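Local coordinates for erythrocyte membrane protein 1 (Plasmodium falciparum, PDB 2XU0) that probably binds receptors on the host cell surface, here represented by its N-terminal segment and first Duffy-binding-like domain, a module involved in rosetting of infected erythrocytes, at residues 246-249 / 250-253; 151-154 / 155-158. The protein carries 10 engineered substitutions. One frame throughout, in Å; residues are numbered along the deposited sequence.

Overall arrangement
Both contacts are local helix starts within the Duffy-binding-like domain, and each joins a loop to the first turn of the helix that follows it. Along the chain from the N terminus, contact 2 comes first, where the loop after helix 133-136 turns into helix 154-175. Contact 1 follows at the passage from helix 234-239 into helix 249-268. The two are in series, neither nested nor crossed, and do not touch: their centres are 16 Å apart and their nearest atoms about 7 Å. Helix 216-231 is their common neighbour, meeting Thr151 and Leu157 of contact 2 and Tyr249, Leu252 and Arg253 of contact 1, with Leu221 and Phe225 meeting both Leu157 and Arg253.

Contact 1 (246-249 / 250-253); sequences SGNY and AKLR. Engineered in segment 250-253: Ala250 (natural residue Ser).
Asn248 and Tyr249 pass the chain from a loop into the first turn of a helix, their carbonyls accepting from the backbone amides of Leu252 and Arg253. Leu252 N lies 3.0 Å from Asn248 O, and Arg253 N follows one step on at 2.9 Å from Tyr249 O. Asn248 takes the N-cap position, the last residue before the helix.

The side chain of Asn248 lies against the root of Lys251, its CG turned anti to the backbone N (chi1 -171°) and 3.6 Å from Lys251 CB. The amide is set at an angle across this part of the lysine, whose outer chain leads away. On another side of the turn, Tyr249 and Leu252 run side by side in the same direction. One methyl of the leucine makes this apolar contact, Leu252 CD2 lying 4.0 Å from Tyr249 CD1 and approaching the ring obliquely. With CG beside its own backbone N (chi1 -65°), Arg253 brings that carbon to 3.2 Å from Tyr249 O; further out its guanidinium NH1 is held by Val203 O and Gln218 OE1. Ala250, an engineered residue, has its CB 3.7 Å from Tyr249 C.

This helix start lies at the surface of the Duffy-binding-like domain. Leu252 is buried against Tyr229, Leu232, Tyr240 and Leu48, and the Tyr249 ring makes an edge-to-face contact with Tyr229. Together with Arg253 on Leu221 and Phe225, these side chains seat the beginning of helix 249-268 against helix 216-231.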
ATOM      1  N   SER A 246      20.312  30.665  -1.137  1.00 51.00           N
ATOM      2  CA  SER A 246      19.578  29.872  -2.127  1.00 50.56           C
ATOM      3  C   SER A 246      18.299  29.261  -1.524  1.00 54.75           C
ATOM      4  O   SER A 246      18.250  28.982  -0.324  1.00 53.69           O
ATOM      5  CB  SER A 246      20.468  28.814  -2.777  1.00 53.08           C
ATOM      6  OG  SER A 246      20.861  27.796  -1.873  1.00 59.28           O
ATOM      7  N   GLY A 247      17.266  29.134  -2.360  1.00 51.86           N
ATOM      8  CA  GLY A 247      15.958  28.613  -1.984  1.00 50.96           C
ATOM      9  C   GLY A 247      15.982  27.186  -1.460  1.00 52.15           C
ATOM     10  O   GLY A 247      16.612  26.301  -2.056  1.00 49.25           O
ATOM     11  N   ASN A 248      15.326  26.979  -0.300  1.00 48.19           N
ATOM     12  CA  ASN A 248      15.214  25.662   0.335  1.00 47.81           C
ATOM     13  C   ASN A 248      13.871  25.115  -0.134  1.00 50.01           C
ATOM     14  O   ASN A 248      12.846  25.236   0.547  1.00 49.97           O
ATOM     15  CB  ASN A 248      15.308  25.773   1.879  1.00 48.81           C
ATOM     16  CG  ASN A 248      15.424  24.466   2.633  1.00 51.74           C
ATOM     17  OD1 ASN A 248      15.604  24.459   3.854  1.00 49.36           O
ATOM     18  ND2 ASN A 248      15.312  23.335   1.952  1.00 37.58           N
ATOM     19  N   TYR A 249      13.886  24.584  -1.357  1.00 45.10           N
ATOM     20  CA  TYR A 249      12.721  24.055  -2.034  1.00 44.62           C
ATOM     21  C   TYR A 249      12.169  22.834  -1.349  1.00 46.08           C
ATOM     22  O   TYR A 249      10.956  22.680  -1.321  1.00 45.00           O
ATOM     23  CB  TYR A 249      13.002  23.844  -3.523  1.00 46.63           C
ATOM     24  CG  TYR A 249      13.306  25.147  -4.233  1.00 49.69           C
ATOM     25  CD1 TYR A 249      12.291  26.051  -4.540  1.00 51.58           C
ATOM     26  CD2 TYR A 249      14.610  25.496  -4.561  1.00 51.10           C
ATOM     27  CE1 TYR A 249      12.565  27.260  -5.172  1.00 52.97           C
ATOM     28  CE2 TYR A 249      14.896  26.703  -5.201  1.00 52.64           C
ATOM     29  CZ  TYR A 249      13.869  27.583  -5.501  1.00 61.12           C
ATOM     30  OH  TYR A 249      14.147  28.771  -6.128  1.00 64.63           O
ATOM     31  N   ALA A 250      13.031  22.027  -0.706  1.00 41.31           N
ATOM     32  CA  ALA A 250      12.587  20.849   0.037  1.00 40.60           C
ATOM     33  C   ALA A 250      11.691  21.252   1.225  1.00 42.76           C
ATOM     34  O   ALA A 250      10.623  20.665   1.397  1.00 42.81           O
ATOM     35  CB  ALA A 250      13.785  20.042   0.515  1.00 41.25           C
ATOM     36  N   LYS A 251      12.080  22.300   1.974  1.00 38.72           N
ATOM     37  CA  LYS A 251      11.329  22.811   3.117  1.00 38.64           C
ATOM     38  C   LYS A 251      10.046  23.508   2.634  1.00 43.11           C
ATOM     39  O   LYS A 251       8.977  23.328   3.214  1.00 42.46           O
ATOM     40  CB  LYS A 251      12.197  23.760   3.939  1.00 40.38           C
ATOM     41  CG  LYS A 251      11.531  24.229   5.214  1.00 49.84           C
ATOM     42  CD  LYS A 251      12.309  25.376   5.864  1.00 57.27           C
ATOM     43  CE  LYS A 251      11.567  25.999   7.030  1.00 59.11           C
ATOM     44  NZ  LYS A 251      11.191  24.994   8.067  1.00 63.19           N
ATOM     45  N   LEU A 252      10.160  24.262   1.544  1.00 41.18           N
ATOM     46  CA  LEU A 252       9.043  24.963   0.918  1.00 40.72           C
ATOM     47  C   LEU A 252       7.941  23.991   0.455  1.00 42.71           C
ATOM     48  O   LEU A 252       6.754  24.274   0.656  1.00 42.98           O
ATOM     49  CB  LEU A 252       9.565  25.808  -0.260  1.00 40.48           C
ATOM     50  CG  LEU A 252       8.551  26.697  -0.976  1.00 45.50           C
ATOM     51  CD1 LEU A 252       8.166  27.891  -0.111  1.00 45.76           C
ATOM     52  CD2 LEU A 252       9.112  27.178  -2.300  1.00 48.51           C
ATOM     53  N   ARG A 253       8.332  22.862  -0.167  1.00 36.32           N
ATOM     54  CA  ARG A 253       7.362  21.865  -0.634  1.00 35.43           C
ATOM     55  C   ARG A 253       6.713  21.097   0.522  1.00 37.20           C
ATOM     56  O   ARG A 253       5.526  20.796   0.447  1.00 37.13           O
ATOM     57  CB  ARG A 253       8.002  20.884  -1.611  1.00 34.29           C
ATOM     58  CG  ARG A 253       8.468  21.503  -2.901  1.00 36.71           C
ATOM     59  CD  ARG A 253       8.242  20.450  -3.950  1.00 43.56           C
ATOM     60  NE  ARG A 253       9.448  20.105  -4.653  1.00 42.43           N
ATOM     61  CZ  ARG A 253       9.547  19.132  -5.545  1.00 48.63           C
ATOM     62  NH1 ARG A 253       8.500  18.364  -5.824  1.00 33.81           N
ATOM     63  NH2 ARG A 253      10.695  18.910  -6.156  1.00 40.16           N
TER

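Contact 2 (151-154 / 155-158); sequences TNTA and HDLL. Engineered in segment 151-154: Ala154 (natural residue Thr).
Asp156 reaches back from the first turn of its helix to take two consecutive backbone amides on a single carboxylate oxygen, OD2. Asn152 N donates to Asp156 OD2 at 3.0 Å, on its anti side and close to the carboxylate plane. Thr153 N binds the same oxygen, Asp156 OD2, also at 3.0 Å, but from well above that plane. This pair of bonds fixes the rotation of the carboxylate and would probably favour its charged form.

The second of them is half of a capping box. In return, Thr153, the N-cap residue, accepts the amide of Asp156 on its hydroxyl, with Asp156 N 3.2 Å from Thr153 OG1. The threonine places that oxygen between its backbone N and carbonyl carbon (chi1 67°), which turns it toward the amide of Asp156. Regular helical bonding then begins, Leu157 N to Thr153 O at 3.1 Å and Leu158 N to Ala154 O at 3.0 Å; Ala154 is an engineered residue. Around the box, Thr151 and Asp156 run antiparallel alongside one another, with Thr151 CG2 4.0 Å from Asp156 CB. His155 lies beside the threonine hydroxyl, with His155 ND1 3.8 Å from Thr153 OG1 and the ring met obliquely.

The loop leading in is tied to helix 216-231 by Lys227, whose NZ bonds to Thr151 O and Asn152 OD1, while Asn152 ND2 bonds to Lys149 O. Leu157 packs on Leu221, Val224 and Phe225 of helix 216-231 and also on Trp256, which Ala154 touches too, while Leu158 rests on Asn260 and Gln263. The start of helix 154-175 thus meets both helix 216-231 and helix 249-268.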
ATOM      1  N   THR A 151       0.592  28.388 -14.646  1.00 64.86           N
ATOM      2  CA  THR A 151       0.803  27.805 -13.309  1.00 63.00           C
ATOM      3  C   THR A 151       1.960  28.527 -12.601  1.00 63.47           C
ATOM      4  O   THR A 151       3.117  28.177 -12.826  1.00 63.03           O
ATOM      5  CB  THR A 151       0.963  26.270 -13.413  1.00 68.80           C
ATOM      6  OG1 THR A 151       0.069  25.762 -14.405  1.00 65.33           O
ATOM      7  CG2 THR A 151       0.711  25.561 -12.087  1.00 67.03           C
ATOM      8  N   ASN A 152       1.649  29.539 -11.754  1.00 57.81           N
ATOM      9  CA  ASN A 152       2.655  30.377 -11.092  1.00 57.08           C
ATOM     10  C   ASN A 152       2.511  30.558  -9.583  1.00 60.27           C
ATOM     11  O   ASN A 152       3.478  30.975  -8.936  1.00 61.33           O
ATOM     12  CB  ASN A 152       2.694  31.778 -11.727  1.00 59.72           C
ATOM     13  CG  ASN A 152       2.723  31.779 -13.226  1.00 88.68           C
ATOM     14  OD1 ASN A 152       3.766  31.587 -13.848  1.00 85.18           O
ATOM     15  ND2 ASN A 152       1.561  31.950 -13.833  1.00 82.49           N
ATOM     16  N   THR A 153       1.314  30.345  -9.027  1.00 54.20           N
ATOM     17  CA  THR A 153       1.091  30.564  -7.591  1.00 52.85           C
ATOM     18  C   THR A 153       0.726  29.278  -6.854  1.00 54.75           C
ATOM     19  O   THR A 153       0.376  28.274  -7.484  1.00 54.07           O
ATOM     20  CB  THR A 153      -0.025  31.608  -7.377  1.00 59.50           C
ATOM     21  OG1 THR A 153      -1.268  31.067  -7.835  1.00 57.60           O
ATOM     22  CG2 THR A 153       0.275  32.965  -8.046  1.00 56.82           C
ATOM     23  N   ALA A 154       0.728  29.356  -5.508  1.00 51.32           N
ATOM     24  CA  ALA A 154       0.317  28.296  -4.586  1.00 50.62           C
ATOM     25  C   ALA A 154      -1.132  27.892  -4.849  1.00 54.97           C
ATOM     26  O   ALA A 154      -1.466  26.711  -4.723  1.00 54.93           O
ATOM     27  CB  ALA A 154       0.474  28.772  -3.156  1.00 51.22           C
ATOM     28  N   HIS A 155      -1.985  28.861  -5.258  1.00 52.34           N
ATOM     29  CA  HIS A 155      -3.390  28.608  -5.589  1.00 52.60           C
ATOM     30  C   HIS A 155      -3.491  27.852  -6.894  1.00 53.03           C
ATOM     31  O   HIS A 155      -4.328  26.961  -7.007  1.00 51.81           O
ATOM     32  CB  HIS A 155      -4.198  29.912  -5.673  1.00 54.65           C
ATOM     33  CG  HIS A 155      -3.946  30.836  -4.530  1.00 59.17           C
ATOM     34  ND1 HIS A 155      -3.223  32.002  -4.696  1.00 61.82           N
ATOM     35  CD2 HIS A 155      -4.297  30.718  -3.229  1.00 61.40           C
ATOM     36  CE1 HIS A 155      -3.174  32.564  -3.498  1.00 61.51           C
ATOM     37  NE2 HIS A 155      -3.799  31.819  -2.581  1.00 61.60           N
ATOM     38  N   ASP A 156      -2.633  28.191  -7.886  1.00 49.11           N
ATOM     39  CA  ASP A 156      -2.631  27.498  -9.184  1.00 48.13           C
ATOM     40  C   ASP A 156      -2.240  26.042  -9.010  1.00 48.75           C
ATOM     41  O   ASP A 156      -2.835  25.182  -9.638  1.00 48.04           O
ATOM     42  CB  ASP A 156      -1.693  28.177 -10.206  1.00 50.61           C
ATOM     43  CG  ASP A 156      -2.040  29.617 -10.560  1.00 63.50           C
ATOM     44  OD1 ASP A 156      -3.241  29.967 -10.538  1.00 67.78           O
ATOM     45  OD2 ASP A 156      -1.110  30.389 -10.867  1.00 65.64           O
ATOM     46  N   LEU A 157      -1.252  25.767  -8.148  1.00 45.24           N
ATOM     47  CA  LEU A 157      -0.782  24.409  -7.865  1.00 43.77           C
ATOM     48  C   LEU A 157      -1.860  23.609  -7.132  1.00 45.13           C
ATOM     49  O   LEU A 157      -2.176  22.497  -7.552  1.00 44.53           O
ATOM     50  CB  LEU A 157       0.505  24.456  -7.039  1.00 43.66           C
ATOM     51  CG  LEU A 157       1.092  23.093  -6.635  1.00 47.51           C
ATOM     52  CD1 LEU A 157       1.547  22.307  -7.848  1.00 46.88           C
ATOM     53  CD2 LEU A 157       2.210  23.273  -5.642  1.00 46.17           C
ATOM     54  N   LEU A 158      -2.471  24.201  -6.087  1.00 42.14           N
ATOM     55  CA  LEU A 158      -3.532  23.530  -5.337  1.00 42.08           C
ATOM     56  C   LEU A 158      -4.627  23.052  -6.261  1.00 46.21           C
ATOM     57  O   LEU A 158      -5.037  21.894  -6.147  1.00 47.27           O
ATOM     58  CB  LEU A 158      -4.103  24.412  -4.203  1.00 42.50           C
ATOM     59  CG  LEU A 158      -5.203  23.729  -3.359  1.00 47.40           C
ATOM     60  CD1 LEU A 158      -4.641  22.670  -2.449  1.00 47.53           C
ATOM     61  CD2 LEU A 158      -6.004  24.718  -2.604  1.00 51.16           C
TER